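Local coordinates for WlaRA, TDP-fucose-3,4-ketoisomerase (Campylobacter jejuni subsp. jejuni 81116, PDB 5TPV), which belongs to the WxcM-like family of the cupin clan and is a two-chain assembly of beta-sheet-rich subunits with thymidine-5'-diphosphate bound, at residues Ser64-Ile69 against Gln96-Ser101; Glu55-Ala60 against Gly86-Lys91; Tyr38-Asp43 against Lys102-Leu107; Ala60-Cys65 against Asn81-Gly86. All coordinates share one frame; numbering follows the deposited sequence. Where two conformers were deposited one is given.

Contact 1. Residues Ser64-Ile69 against Gln96-Ser101; sequences SCEILI and QMYNFS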
loop_
_atom_site.group_PDB
_atom_site.type_symbol
_atom_site.label_atom_id
_atom_site.label_comp_id
_atom_site.label_asym_id
_atom_site.label_seq_id
_atom_site.Cartn_x
_atom_site.Cartn_y
_atom_site.Cartn_z
ATOM N N SER B 64 -9.339 -13.635 1.545
ATOM C CA SER B 64 -8.577 -14.521 0.686
ATOM C C SER B 64 -9.072 -14.409 -0.743
ATOM O O SER B 64 -10.207 -14.033 -1.015
ATOM C CB SER B 64 -8.709 -15.989 1.138
ATOM O OG SER B 64 -10.073 -16.363 1.142
ATOM N N CYS B 65 -8.189 -14.742 -1.659
ATOM C CA CYS B 65 -8.589 -14.872 -3.044
ATOM C C CYS B 65 -7.585 -15.852 -3.682
ATOM O O CYS B 65 -6.648 -16.308 -2.998
ATOM C CB CYS B 65 -8.556 -13.491 -3.712
ATOM S SG CYS B 65 -6.887 -12.770 -3.788
ATOM N N GLU B 66 -7.810 -16.169 -4.964
ATOM C CA GLU B 66 -6.993 -17.099 -5.730
ATOM C C GLU B 66 -6.489 -16.331 -6.932
ATOM O O GLU B 66 -7.196 -15.545 -7.558
ATOM C CB GLU B 66 -7.833 -18.300 -6.197
ATOM C CG GLU B 66 -7.038 -19.557 -6.465
ATOM C CD GLU B 66 -7.912 -20.754 -6.835
ATOM O OE1 GLU B 66 -7.596 -21.424 -7.850
ATOM O OE2 GLU B 66 -8.923 -20.989 -6.143
ATOM N N ILE B 67 -5.242 -16.567 -7.265
ATOM C CA ILE B 67 -4.694 -16.034 -8.498
ATOM C C ILE B 67 -4.146 -17.105 -9.436
ATOM O O ILE B 67 -3.425 -18.028 -9.006
ATOM C CB ILE B 67 -3.628 -14.994 -8.202
ATOM C CG1 ILE B 67 -3.000 -14.481 -9.481
ATOM C CG2 ILE B 67 -2.542 -15.554 -7.323
ATOM C CD1 ILE B 67 -2.350 -13.148 -9.303
ATOM N N LEU B 68 -4.433 -16.959 -10.725
ATOM C CA LEU B 68 -3.818 -17.824 -11.752
ATOM C C LEU B 68 -2.852 -16.943 -12.490
ATOM O O LEU B 68 -3.220 -15.820 -12.853
ATOM C CB LEU B 68 -4.852 -18.438 -12.681
ATOM C CG LEU B 68 -4.465 -19.028 -14.040
ATOM C CD1 LEU B 68 -5.737 -19.615 -14.664
ATOM C CD2 LEU B 68 -3.937 -17.945 -14.993
ATOM N N ILE B 69 -1.617 -17.427 -12.620
ATOM C CA ILE B 69 -0.588 -16.763 -13.414
ATOM C C ILE B 69 -0.129 -17.705 -14.555
ATOM O O ILE B 69 -0.152 -18.939 -14.396
ATOM C CB ILE B 69 0.663 -16.344 -12.631
ATOM C CG1 ILE B 69 1.240 -17.506 -11.823
ATOM C CG2 ILE B 69 0.368 -15.185 -11.704
ATOM C CD1 ILE B 69 2.480 -17.127 -11.067
ATOM N N GLN B 96 -4.983 -13.652 -13.757
ATOM C CA GLN B 96 -6.378 -13.508 -13.460
ATOM C C GLN B 96 -6.674 -13.841 -11.975
ATOM O O GLN B 96 -6.130 -14.779 -11.406
ATOM C CB GLN B 96 -7.139 -14.416 -14.435
ATOM C CG GLN B 96 -8.643 -14.367 -14.282
ATOM C CD GLN B 96 -9.331 -15.463 -15.095
ATOM O OE1 GLN B 96 -9.081 -16.650 -14.889
ATOM N NE2 GLN B 96 -10.213 -15.063 -16.017
ATOM N N MET B 97 -7.527 -13.050 -11.331
ATOM C CA MET B 97 -7.902 -13.268 -9.936
ATOM C C MET B 97 -9.366 -13.429 -9.731
ATOM O O MET B 97 -10.138 -12.738 -10.368
ATOM C CB MET B 97 -7.473 -12.096 -9.120
ATOM C CG MET B 97 -6.004 -11.945 -9.400
ATOM S SD MET B 97 -5.366 -10.430 -8.762
ATOM C CE MET B 97 -5.516 -9.600 -10.367
ATOM N N TYR B 98 -9.711 -14.344 -8.837
ATOM C CA TYR B 98 -11.067 -14.791 -8.721
ATOM C C TYR B 98 -11.204 -15.451 -7.348
ATOM O O TYR B 98 -10.256 -15.492 -6.550
ATOM C CB TYR B 98 -11.367 -15.752 -9.871
ATOM C CG TYR B 98 -10.383 -16.863 -9.953
ATOM C CD1 TYR B 98 -10.620 -18.075 -9.332
ATOM C CD2 TYR B 98 -9.200 -16.698 -10.632
ATOM C CE1 TYR B 98 -9.688 -19.110 -9.377
ATOM C CE2 TYR B 98 -8.265 -17.725 -10.698
ATOM C CZ TYR B 98 -8.514 -18.933 -10.087
ATOM O OH TYR B 98 -7.538 -19.914 -10.140
ATOM N N ASN B 99 -12.424 -15.892 -7.068
ATOM C CA ASN B 99 -12.773 -16.562 -5.837
ATOM C C ASN B 99 -12.514 -15.667 -4.649
ATOM O O ASN B 99 -11.953 -16.108 -3.622
ATOM C CB ASN B 99 -11.954 -17.859 -5.693
ATOM C CG ASN B 99 -12.480 -18.995 -6.557
ATOM O OD1 ASN B 99 -13.517 -18.876 -7.187
ATOM N ND2 ASN B 99 -11.737 -20.104 -6.598
ATOM N N PHE B 100 -12.854 -14.395 -4.788
ATOM C CA PHE B 100 -12.602 -13.472 -3.674
ATOM C C PHE B 100 -13.595 -13.680 -2.545
ATOM O O PHE B 100 -14.772 -13.680 -2.817
ATOM C CB PHE B 100 -12.833 -12.037 -4.144
ATOM C CG PHE B 100 -11.830 -11.558 -5.155
ATOM C CD1 PHE B 100 -12.119 -11.626 -6.508
ATOM C CD2 PHE B 100 -10.579 -11.078 -4.741
ATOM C CE1 PHE B 100 -11.199 -11.176 -7.457
ATOM C CE2 PHE B 100 -9.657 -10.640 -5.679
ATOM C CZ PHE B 100 -9.964 -10.695 -7.052
ATOM N N SER B 101 -13.168 -13.749 -1.296
ATOM C CA SER B 101 -14.123 -13.604 -0.202
ATOM C C SER B 101 -14.759 -12.200 -0.172
ATOM O O SER B 101 -14.243 -11.232 -0.761
ATOM C CB SER B 101 -13.475 -13.989 1.128
ATOM O OG SER B 101 -12.412 -13.118 1.493
#

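Contact 2. Residues Glu55-Ala60 against Gly86-Lys91; sequences EFIFIA and GLYIDK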
loop_
_atom_site.group_PDB
_atom_site.type_symbol
_atom_site.label_atom_id
_atom_site.label_comp_id
_atom_site.label_asym_id
_atom_site.label_seq_id
_atom_site.Cartn_x
_atom_site.Cartn_y
_atom_site.Cartn_z
ATOM N N GLU B 55 6.430 -4.955 -12.585
ATOM C CA GLU B 55 6.394 -6.033 -11.631
ATOM C C GLU B 55 5.388 -5.705 -10.496
ATOM O O GLU B 55 4.995 -4.550 -10.287
ATOM C CB GLU B 55 7.812 -6.184 -11.078
ATOM C CG GLU B 55 8.842 -6.659 -12.075
ATOM C CD GLU B 55 10.257 -6.477 -11.546
ATOM O OE1 GLU B 55 10.674 -7.192 -10.587
ATOM O OE2 GLU B 55 10.939 -5.595 -12.106
ATOM N N PHE B 56 4.990 -6.738 -9.776
ATOM C CA PHE B 56 3.873 -6.679 -8.831
ATOM C C PHE B 56 4.214 -7.498 -7.602
ATOM O O PHE B 56 4.884 -8.513 -7.728
ATOM C CB PHE B 56 2.577 -7.219 -9.406
ATOM C CG PHE B 56 2.076 -6.397 -10.528
ATOM C CD1 PHE B 56 1.466 -5.189 -10.282
ATOM C CD2 PHE B 56 2.237 -6.815 -11.847
ATOM C CE1 PHE B 56 1.059 -4.349 -11.305
ATOM C CE2 PHE B 56 1.811 -5.990 -12.894
ATOM C CZ PHE B 56 1.252 -4.763 -12.628
ATOM N N ILE B 57 3.784 -7.017 -6.431
ATOM C CA ILE B 57 3.449 -7.913 -5.305
ATOM C C ILE B 57 1.970 -7.812 -4.890
ATOM O O ILE B 57 1.448 -6.738 -4.685
ATOM C CB ILE B 57 4.330 -7.550 -4.108
ATOM C CG1 ILE B 57 5.772 -7.864 -4.417
ATOM C CG2 ILE B 57 4.018 -8.388 -2.871
ATOM C CD1 ILE B 57 6.721 -7.273 -3.411
ATOM N N PHE B 58 1.322 -8.950 -4.750
ATOM C CA PHE B 58 -0.094 -9.072 -4.445
ATOM C C PHE B 58 -0.178 -9.588 -2.995
ATOM O O PHE B 58 0.471 -10.572 -2.637
ATOM C CB PHE B 58 -0.782 -10.129 -5.355
ATOM C CG PHE B 58 -0.739 -9.806 -6.821
ATOM C CD1 PHE B 58 -1.660 -8.954 -7.373
ATOM C CD2 PHE B 58 0.253 -10.333 -7.644
ATOM C CE1 PHE B 58 -1.592 -8.601 -8.718
ATOM C CE2 PHE B 58 0.323 -9.998 -8.982
ATOM C CZ PHE B 58 -0.607 -9.135 -9.525
ATOM N N ILE B 59 -1.017 -8.957 -2.195
ATOM C CA ILE B 59 -1.186 -9.304 -0.787
ATOM C C ILE B 59 -2.669 -9.252 -0.470
ATOM O O ILE B 59 -3.343 -8.245 -0.786
ATOM C CB ILE B 59 -0.441 -8.253 0.062
ATOM C CG1 ILE B 59 1.000 -8.102 -0.367
ATOM C CG2 ILE B 59 -0.499 -8.544 1.554
ATOM C CD1 ILE B 59 1.664 -6.871 0.195
ATOM N N ALA B 60 -3.187 -10.340 0.120
ATOM C CA ALA B 60 -4.495 -10.323 0.705
ATOM C C ALA B 60 -4.399 -9.767 2.117
ATOM O O ALA B 60 -4.071 -10.503 3.035
ATOM C CB ALA B 60 -5.081 -11.722 0.706
ATOM N N GLY B 86 3.012 -12.558 0.421
ATOM C CA GLY B 86 2.554 -12.046 -0.846
ATOM C C GLY B 86 3.186 -12.794 -1.993
ATOM O O GLY B 86 4.189 -13.509 -1.855
ATOM N N LEU B 87 2.585 -12.575 -3.147
ATOM C CA LEU B 87 3.051 -13.138 -4.398
ATOM C C LEU B 87 3.713 -12.071 -5.200
ATOM O O LEU B 87 3.043 -11.110 -5.624
ATOM C CB LEU B 87 1.862 -13.678 -5.192
ATOM C CG LEU B 87 2.190 -14.130 -6.627
ATOM C CD1 LEU B 87 3.174 -15.289 -6.595
ATOM C CD2 LEU B 87 0.890 -14.568 -7.281
ATOM N N TYR B 88 5.030 -12.197 -5.329
ATOM C CA TYR B 88 5.821 -11.464 -6.325
ATOM C C TYR B 88 5.726 -12.124 -7.713
ATOM O O TYR B 88 5.920 -13.346 -7.851
ATOM C CB TYR B 88 7.277 -11.455 -5.912
ATOM C CG TYR B 88 8.168 -10.942 -7.019
ATOM C CD1 TYR B 88 8.326 -9.591 -7.226
ATOM C CD2 TYR B 88 8.789 -11.822 -7.909
ATOM C CE1 TYR B 88 9.054 -9.099 -8.290
ATOM C CE2 TYR B 88 9.545 -11.347 -8.976
ATOM C CZ TYR B 88 9.692 -9.999 -9.151
ATOM O OH TYR B 88 10.438 -9.536 -10.210
ATOM N N ILE B 89 5.433 -11.346 -8.744
ATOM C CA ILE B 89 5.577 -11.833 -10.102
ATOM C C ILE B 89 6.380 -10.852 -10.890
ATOM O O ILE B 89 6.272 -9.655 -10.709
ATOM C CB ILE B 89 4.270 -12.066 -10.863
ATOM C CG1 ILE B 89 3.558 -10.747 -11.255
ATOM C CG2 ILE B 89 3.384 -12.991 -10.075
ATOM C CD1 ILE B 89 2.304 -10.950 -12.117
ATOM N N ASP B 90 7.147 -11.385 -11.829
ATOM C CA ASP B 90 7.972 -10.526 -12.708
ATOM C C ASP B 90 7.097 -9.977 -13.837
ATOM O O ASP B 90 5.933 -10.373 -13.986
ATOM C CB ASP B 90 9.075 -11.401 -13.309
ATOM C CG ASP B 90 10.358 -10.641 -13.638
ATOM O OD1 ASP B 90 11.408 -11.337 -13.539
ATOM O OD2 ASP B 90 10.315 -9.424 -13.970
ATOM N N LYS B 91 7.647 -9.092 -14.640
ATOM C CA LYS B 91 6.876 -8.558 -15.776
ATOM C C LYS B 91 6.493 -9.587 -16.863
ATOM O O LYS B 91 7.005 -10.707 -16.911
ATOM C CB LYS B 91 7.614 -7.390 -16.393
ATOM C CG LYS B 91 9.024 -7.663 -16.835
ATOM C CD LYS B 91 9.563 -6.459 -17.598
ATOM C CE LYS B 91 11.048 -6.300 -17.385
ATOM N NZ LYS B 91 11.645 -5.224 -18.230
#

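Contact 3. Residues Tyr38-Asp43 against Lys102-Leu107; sequences YDFLDD and KDCILL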
loop_
_atom_site.group_PDB
_atom_site.type_symbol
_atom_site.label_atom_id
_atom_site.label_comp_id
_atom_site.label_asym_id
_atom_site.label_seq_id
_atom_site.Cartn_x
_atom_site.Cartn_y
_atom_site.Cartn_z
ATOM N N TYR B 38 -11.407 -4.012 -3.460
ATOM C CA TYR B 38 -12.259 -4.429 -2.349
ATOM C C TYR B 38 -13.743 -4.409 -2.757
ATOM O O TYR B 38 -14.080 -4.047 -3.894
ATOM C CB TYR B 38 -11.983 -3.494 -1.176
ATOM C CG TYR B 38 -12.190 -2.004 -1.475
ATOM C CD1 TYR B 38 -13.389 -1.360 -1.213
ATOM C CD2 TYR B 38 -11.155 -1.241 -1.949
ATOM C CE1 TYR B 38 -13.585 -0.026 -1.510
ATOM C CE2 TYR B 38 -11.308 0.104 -2.199
ATOM C CZ TYR B 38 -12.516 0.703 -2.005
ATOM O OH TYR B 38 -12.577 2.076 -2.294
ATOM N N ASP B 39 -14.601 -4.836 -1.837
ATOM C CA ASP B 39 -16.071 -4.898 -1.982
ATOM C C ASP B 39 -16.474 -5.789 -3.126
ATOM O O ASP B 39 -17.216 -5.369 -4.020
ATOM C CB ASP B 39 -16.693 -3.510 -2.170
ATOM C CG ASP B 39 -16.808 -2.736 -0.874
ATOM O OD1 ASP B 39 -16.320 -3.182 0.196
ATOM O OD2 ASP B 39 -17.386 -1.647 -0.960
ATOM N N PHE B 40 -15.921 -6.997 -3.107
ATOM C CA PHE B 40 -16.079 -7.926 -4.200
ATOM C C PHE B 40 -17.459 -8.574 -4.076
ATOM O O PHE B 40 -17.852 -9.017 -2.996
ATOM C CB PHE B 40 -15.019 -9.024 -4.132
ATOM C CG PHE B 40 -13.619 -8.520 -4.313
ATOM C CD1 PHE B 40 -13.070 -8.370 -5.600
ATOM C CD2 PHE B 40 -12.838 -8.207 -3.212
ATOM C CE1 PHE B 40 -11.779 -7.936 -5.752
ATOM C CE2 PHE B 40 -11.523 -7.810 -3.367
ATOM C CZ PHE B 40 -11.005 -7.644 -4.636
ATOM N N LEU B 41 -18.185 -8.638 -5.187
ATOM C CA LEU B 41 -19.427 -9.431 -5.232
ATOM C C LEU B 41 -19.047 -10.827 -5.708
ATOM O O LEU B 41 -17.869 -11.062 -6.049
ATOM C CB LEU B 41 -20.475 -8.738 -6.094
ATOM C CG LEU B 41 -20.669 -7.291 -5.622
ATOM C CD1 LEU B 41 -21.208 -6.339 -6.691
ATOM C CD2 LEU B 41 -21.537 -7.245 -4.386
ATOM N N ASP B 42 -20.014 -11.744 -5.699
ATOM C CA ASP B 42 -19.774 -13.220 -5.714
ATOM C C ASP B 42 -18.799 -13.831 -6.739
ATOM O O ASP B 42 -17.982 -14.717 -6.475
ATOM C CB ASP B 42 -21.117 -13.925 -5.958
ATOM C CG ASP B 42 -21.894 -14.129 -4.688
ATOM O OD1 ASP B 42 -22.346 -15.272 -4.486
ATOM O OD2 ASP B 42 -22.026 -13.169 -3.894
ATOM N N ASP B 43 -18.938 -13.310 -7.938
ATOM C CA ASP B 43 -18.454 -13.882 -9.181
ATOM C C ASP B 43 -17.350 -12.994 -9.757
ATOM O O ASP B 43 -16.970 -13.144 -10.909
ATOM C CB ASP B 43 -19.634 -13.726 -10.130
ATOM C CG ASP B 43 -20.328 -12.369 -9.927
ATOM O OD1 ASP B 43 -20.323 -11.862 -8.766
ATOM O OD2 ASP B 43 -20.853 -11.802 -10.909
ATOM N N LYS B 102 -15.912 -12.089 0.481
ATOM C CA LYS B 102 -16.689 -10.834 0.505
ATOM C C LYS B 102 -15.904 -9.768 1.241
ATOM O O LYS B 102 -15.958 -8.622 0.873
ATOM C CB LYS B 102 -18.073 -10.985 1.180
ATOM C CG LYS B 102 -18.060 -11.625 2.579
ATOM C CD LYS B 102 -18.921 -10.956 3.664
ATOM C CE LYS B 102 -18.134 -10.224 4.758
ATOM N NZ LYS B 102 -17.789 -8.801 4.441
ATOM N N ASP B 103 -15.167 -10.170 2.258
ATOM C CA ASP B 103 -14.307 -9.298 3.039
ATOM C C ASP B 103 -12.874 -9.160 2.485
ATOM O O ASP B 103 -12.047 -8.528 3.132
ATOM C CB ASP B 103 -14.200 -9.837 4.486
ATOM C CG ASP B 103 -13.739 -11.290 4.581
ATOM O OD1 ASP B 103 -13.458 -11.774 5.705
ATOM O OD2 ASP B 103 -13.645 -11.973 3.552
ATOM N N CYS B 104 -12.566 -9.727 1.322
ATOM C CA CYS B 104 -11.230 -9.654 0.758
ATOM C C CYS B 104 -10.845 -8.185 0.530
ATOM O O CYS B 104 -11.605 -7.397 0.027
ATOM C CB CYS B 104 -11.079 -10.395 -0.558
ATOM S SG CYS B 104 -9.322 -10.426 -1.062
ATOM N N ILE B 105 -9.655 -7.823 0.962
ATOM C CA ILE B 105 -9.002 -6.594 0.500
ATOM C C ILE B 105 -7.682 -6.980 -0.122
ATOM O O ILE B 105 -6.817 -7.575 0.532
ATOM C CB ILE B 105 -8.701 -5.610 1.649
ATOM C CG1 ILE B 105 -10.028 -5.214 2.323
ATOM C CG2 ILE B 105 -7.924 -4.371 1.174
ATOM C CD1 ILE B 105 -9.792 -4.648 3.730
ATOM N N LEU B 106 -7.522 -6.618 -1.385
ATOM C CA LEU B 106 -6.332 -7.010 -2.135
ATOM C C LEU B 106 -5.486 -5.786 -2.289
ATOM O O LEU B 106 -5.962 -4.816 -2.846
ATOM C CB LEU B 106 -6.690 -7.519 -3.536
ATOM C CG LEU B 106 -5.471 -7.901 -4.388
ATOM C CD1 LEU B 106 -4.799 -9.138 -3.879
ATOM C CD2 LEU B 106 -5.933 -8.123 -5.828
ATOM N N LEU B 107 -4.255 -5.847 -1.785
ATOM C CA LEU B 107 -3.287 -4.789 -1.996
ATOM C C LEU B 107 -2.211 -5.241 -3.001
ATOM O O LEU B 107 -1.618 -6.325 -2.869
ATOM C CB LEU B 107 -2.640 -4.456 -0.676
ATOM C CG LEU B 107 -1.499 -3.447 -0.614
ATOM C CD1 LEU B 107 -1.947 -2.065 -0.998
ATOM C CD2 LEU B 107 -0.807 -3.416 0.748
HETATM O O HOH W 1 -14.131 -6.675 0.066
HETATM O O HOH W 2 -17.887 -7.714 -0.396
#

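Contact 4. Residues Ala60-Cys65 against Asn81-Gly86; sequences ALNGSC and NNKTKG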
loop_
_atom_site.group_PDB
_atom_site.type_symbol
_atom_site.label_atom_id
_atom_site.label_comp_id
_atom_site.label_asym_id
_atom_site.label_seq_id
_atom_site.Cartn_x
_atom_site.Cartn_y
_atom_site.Cartn_z
ATOM N N ALA B 60 -3.187 -10.340 0.120
ATOM C CA ALA B 60 -4.495 -10.323 0.705
ATOM C C ALA B 60 -4.399 -9.767 2.117
ATOM O O ALA B 60 -4.071 -10.503 3.035
ATOM C CB ALA B 60 -5.081 -11.722 0.706
ATOM N N LEU B 61 -4.629 -8.476 2.278
ATOM C CA LEU B 61 -4.626 -7.845 3.589
ATOM C C LEU B 61 -5.763 -8.285 4.429
ATOM O O LEU B 61 -5.669 -8.296 5.620
ATOM C CB LEU B 61 -4.836 -6.354 3.499
ATOM C CG LEU B 61 -3.735 -5.522 2.900
ATOM C CD1 LEU B 61 -3.996 -4.061 3.173
ATOM C CD2 LEU B 61 -2.399 -5.922 3.479
ATOM N N ASN B 62 -6.885 -8.584 3.806
ATOM C CA ASN B 62 -7.926 -9.236 4.538
ATOM C C ASN B 62 -8.609 -10.278 3.664
ATOM O O ASN B 62 -8.572 -10.202 2.448
ATOM C CB ASN B 62 -8.878 -8.170 5.096
ATOM C CG ASN B 62 -9.619 -8.655 6.340
ATOM O OD1 ASN B 62 -9.047 -9.259 7.251
ATOM N ND2 ASN B 62 -10.922 -8.462 6.330
ATOM N N GLY B 63 -9.194 -11.283 4.274
ATOM C CA GLY B 63 -9.786 -12.379 3.521
ATOM C C GLY B 63 -8.818 -13.168 2.658
ATOM O O GLY B 63 -7.632 -13.329 2.936
ATOM N N SER B 64 -9.339 -13.635 1.545
ATOM C CA SER B 64 -8.577 -14.521 0.686
ATOM C C SER B 64 -9.072 -14.409 -0.743
ATOM O O SER B 64 -10.207 -14.033 -1.015
ATOM C CB SER B 64 -8.709 -15.989 1.138
ATOM O OG SER B 64 -10.073 -16.363 1.142
ATOM N N CYS B 65 -8.189 -14.742 -1.659
ATOM C CA CYS B 65 -8.589 -14.872 -3.044
ATOM C C CYS B 65 -7.585 -15.852 -3.682
ATOM O O CYS B 65 -6.648 -16.308 -2.998
ATOM C CB CYS B 65 -8.556 -13.491 -3.712
ATOM S SG CYS B 65 -6.887 -12.770 -3.788
ATOM N N ASN B 81 -4.130 -15.540 1.290
ATOM C CA ASN B 81 -5.000 -15.495 2.453
ATOM C C ASN B 81 -4.423 -15.022 3.779
ATOM O O ASN B 81 -5.084 -15.179 4.800
ATOM C CB ASN B 81 -5.693 -16.852 2.694
ATOM C CG ASN B 81 -4.733 -17.997 2.990
ATOM O OD1 ASN B 81 -5.150 -19.149 2.929
ATOM N ND2 ASN B 81 -3.480 -17.726 3.247
ATOM N N ASN B 82 -3.227 -14.485 3.809
ATOM C CA ASN B 82 -2.856 -13.750 5.006
ATOM C C ASN B 82 -1.839 -12.659 4.791
ATOM O O ASN B 82 -1.193 -12.606 3.755
ATOM C CB ASN B 82 -2.373 -14.685 6.105
ATOM C CG ASN B 82 -0.947 -15.094 5.898
ATOM O OD1 ASN B 82 -0.664 -15.756 4.937
ATOM N ND2 ASN B 82 -0.066 -14.737 6.806
ATOM N N LYS B 83 -1.716 -11.818 5.811
ATOM C CA LYS B 83 -0.964 -10.557 5.744
ATOM C C LYS B 83 0.531 -10.715 5.790
ATOM O O LYS B 83 1.235 -9.734 5.612
ATOM C CB LYS B 83 -1.336 -9.658 6.919
ATOM C CG LYS B 83 -2.614 -8.904 6.686
ATOM C CD LYS B 83 -2.896 -7.966 7.849
ATOM C CE LYS B 83 -3.865 -8.554 8.861
ATOM N NZ LYS B 83 -5.101 -9.011 8.181
ATOM N N THR B 84 1.032 -11.914 6.057
ATOM C CA THR B 84 2.491 -12.104 6.162
ATOM C C THR B 84 3.151 -12.668 4.924
ATOM O O THR B 84 4.334 -12.990 4.911
ATOM C CB THR B 84 2.816 -13.071 7.278
ATOM O OG1 THR B 84 2.259 -14.328 6.901
ATOM C CG2 THR B 84 2.180 -12.599 8.586
ATOM N N LYS B 85 2.358 -12.806 3.883
ATOM C CA LYS B 85 2.780 -13.436 2.647
ATOM C C LYS B 85 2.216 -12.615 1.464
ATOM O O LYS B 85 1.134 -11.981 1.522
ATOM C CB LYS B 85 2.324 -14.889 2.679
ATOM C CG LYS B 85 1.225 -15.313 1.722
ATOM C CD LYS B 85 0.777 -16.743 2.049
ATOM C CE LYS B 85 -0.374 -17.222 1.179
ATOM N NZ LYS B 85 0.186 -17.948 0.006
ATOM N N GLY B 86 3.012 -12.558 0.421
ATOM C CA GLY B 86 2.554 -12.046 -0.846
ATOM C C GLY B 86 3.186 -12.794 -1.993
ATOM O O GLY B 86 4.189 -13.509 -1.855
HETATM O O HOH W 3 -1.330 -12.399 1.054
HETATM O O HOH W 4 -7.791 -15.186 5.511
#

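Contact 1. Residues Ser64-Ile69 against Gln96-Ser101
Residues Glu66 to Leu68 run antiparallel to Gln96 to Tyr98, the short strand axes approaching to 4.8 Å at 158° between their directions; Glu66-Tyr98 and Leu68-Gln96 are hydrogen-bonded pairs, with Ile67-Met97 the non-hydrogen-bonded pair between them. Beyond Tyr98 the backbone leaves the strand at Asn99, whose phi is positive, yet pairing resumes where Ser101 N donates to Ser64 O. Ser101 OG accepts from Ser64 N and is also bonded to Asp103. The polar face is organised by the carboxylate of Glu66. Tyr98 OH donates to Glu66 OE1 at 2.7 Å, while Asn99 ND2 reaches Glu66 OE2 at 3.0 Å, so each oxygen is gripped, in both cases from well out of the carboxylate plane. Tyr98 CG sits between its own backbone N and carbonyl carbon (chi1 54°), which lays the ring across Glu66, and Glu66 CB makes a CH-pi contact over one face, 4.2 Å from the ring centroid. On the apolar face Ile67 CD1 lies alongside Met97 CG at 3.8 Å. Near the strand end Cys65 CB meets Phe100 CD2 at 3.3 Å, and the sulfur approaches that ring obliquely as a Cys sulfur-aromatic contact. Strand 65-70 thus joins 94-98 in one of the two facing antiparallel sheets of a cupin beta-sandwich.

Contact 2. Residues Glu55-Ala60 against Gly86-Lys91
Phe56 and Phe58 pair with Ile89 and Leu87 through four backbone hydrogen bonds. Three are ordinary; the fourth, Phe56 N to Ile89 O, is weak at 3.3 Å. Ile57 and Tyr88 form the non-hydrogen-bonded pair between them, and the strand axes are antiparallel at 163°. CA-H...O contacts supplement this pairing, as where Ile57 CA lies 3.2 Å from Leu87 O. At Gly86, which carries no side chain, the CA atom comes within 3.1 Å of Phe58 O.

Apolar contacts fall on both faces. Ile89 CG1 stands between its backbone N and carbonyl carbon (chi1 72°), a torsion that swings CD1 back across the strand pair: it meets the edge of the Phe58 ring near its plane, 3.8 Å from CE2, and also reaches Phe56 CD2. On the other face Ile57 CG1 touches the edge of the Tyr88 ring, the two side chains crossing at about a right angle.

The polar interaction lies at the strand end. Tyr88 OH donates to Glu55 OE1, which is near the ring plane, with the carboxylate turned 84° to it; the modelled 2.4 Å is too short to be taken literally. Asp90 OD2 accepts from Lys91 N at 2.8 Å, while Asp90 OD1 is held by Asn2.

Strand 56-62 is flanked here by 85-89 and 105-110, and strand 3-13 lies beyond 85-89. Phe58 and Leu87 face Leu80 of the opposing sheet, whereas Ile57 and Ile59 pack on Phe8.

Contact 3. Residues Tyr38-Asp43 against Lys102-Leu107
The ring of Phe40 turns its edge to Cys104, so that Cys104 O lies near the ring plane, 3.4 Å from Phe40 CE2. Cys104 CB meets the same ring carbon at 3.8 Å. With its sulfur anti to the backbone N (chi1 -173°), Cys104 also sets SG obliquely to the ring, 5.1 Å from the centroid, in a Cys sulfur-aromatic contact. Farther along, Phe40 CZ brushes Leu106 CB, again at the ring edge. Tyr38 diverges: its CB approaches Ile105 CG1 at 4.4 Å, but the ring leads away, and its hydroxyl is hydrogen-bonded to Asn19 of the second subunit. No direct hydrogen bond joins the segments. Instead one water accepts from Asp39 N at 2.7 Å and donates to both Lys102 O and Cys104 O, and a second water donates to Phe40 O and Lys102 O. The two water bridges join the end of strand 33-38 and the loop after it to the lead-in of strand 105-110, at the margin of a cupin sheet that runs on antiparallel into the neighbouring subunit through Tyr38.

Contact 4. Residues Ala60-Cys65 against Asn81-Gly86
Lys83 NZ donates to Leu61 O at 2.7 Å, nearly in line with the carbonyl bond. The lysine folds around this oxygen: chi3 (-97°) and chi4 (-53°) are both bent, which leaves CG 3.3 Å from Leu61 O while the ammonium curls back to bond it. Farther along the loop, Asn81 CA makes a CA-H...O contact with Gly63 O at 3.4 Å, and Ala60 CB rests 4.0 Å from Asn81 N. Waters make up the next shell. One accepts from Ala60 N and donates to Asn82 O and Lys85 O, three bonds that tie the type I turn Asn82-Lys85 to the strand end; another donates to Asn81 O at 2.8 Å and only weakly to Gly63 O. The corner itself is shaped by a classic beta bulge, Leu61 and Asn62 both facing Ile105, and by the positive phi of Gly63. Lys83 also makes a cation-pi contact with Tyr38 of the second subunit, whose Leu61 packs on Leu61 here, and strands 3-13 and 105-110 border the turn and the corner within the chain.

Overall arrangement
Contacts 1 and 2 lie in the two facing sheets, their centres 13 Å apart, and meet in the core where Ile67 CG2 comes within 3.6 Å of Leu87 CD2. Contact 4 occupies the corner between those sheets, sharing Ser64 and Cys65 with contact 1 and Ala60 and Gly86 with contact 2. Contact 3 borders contact 1 through a stacked ring pair, Phe40 CE1 lying 3.4 Å from Phe100 CE2. It adjoins contact 2 through a probable hydrogen bond of 2.8 Å from Leu107 N to Ile59 O. Contacts 3 and 4 both touch the second subunit. Thymidine-5'-diphosphate lies about 5 Å from the Met97 side chain and about 7 Å from those of Phe56 and Leu106.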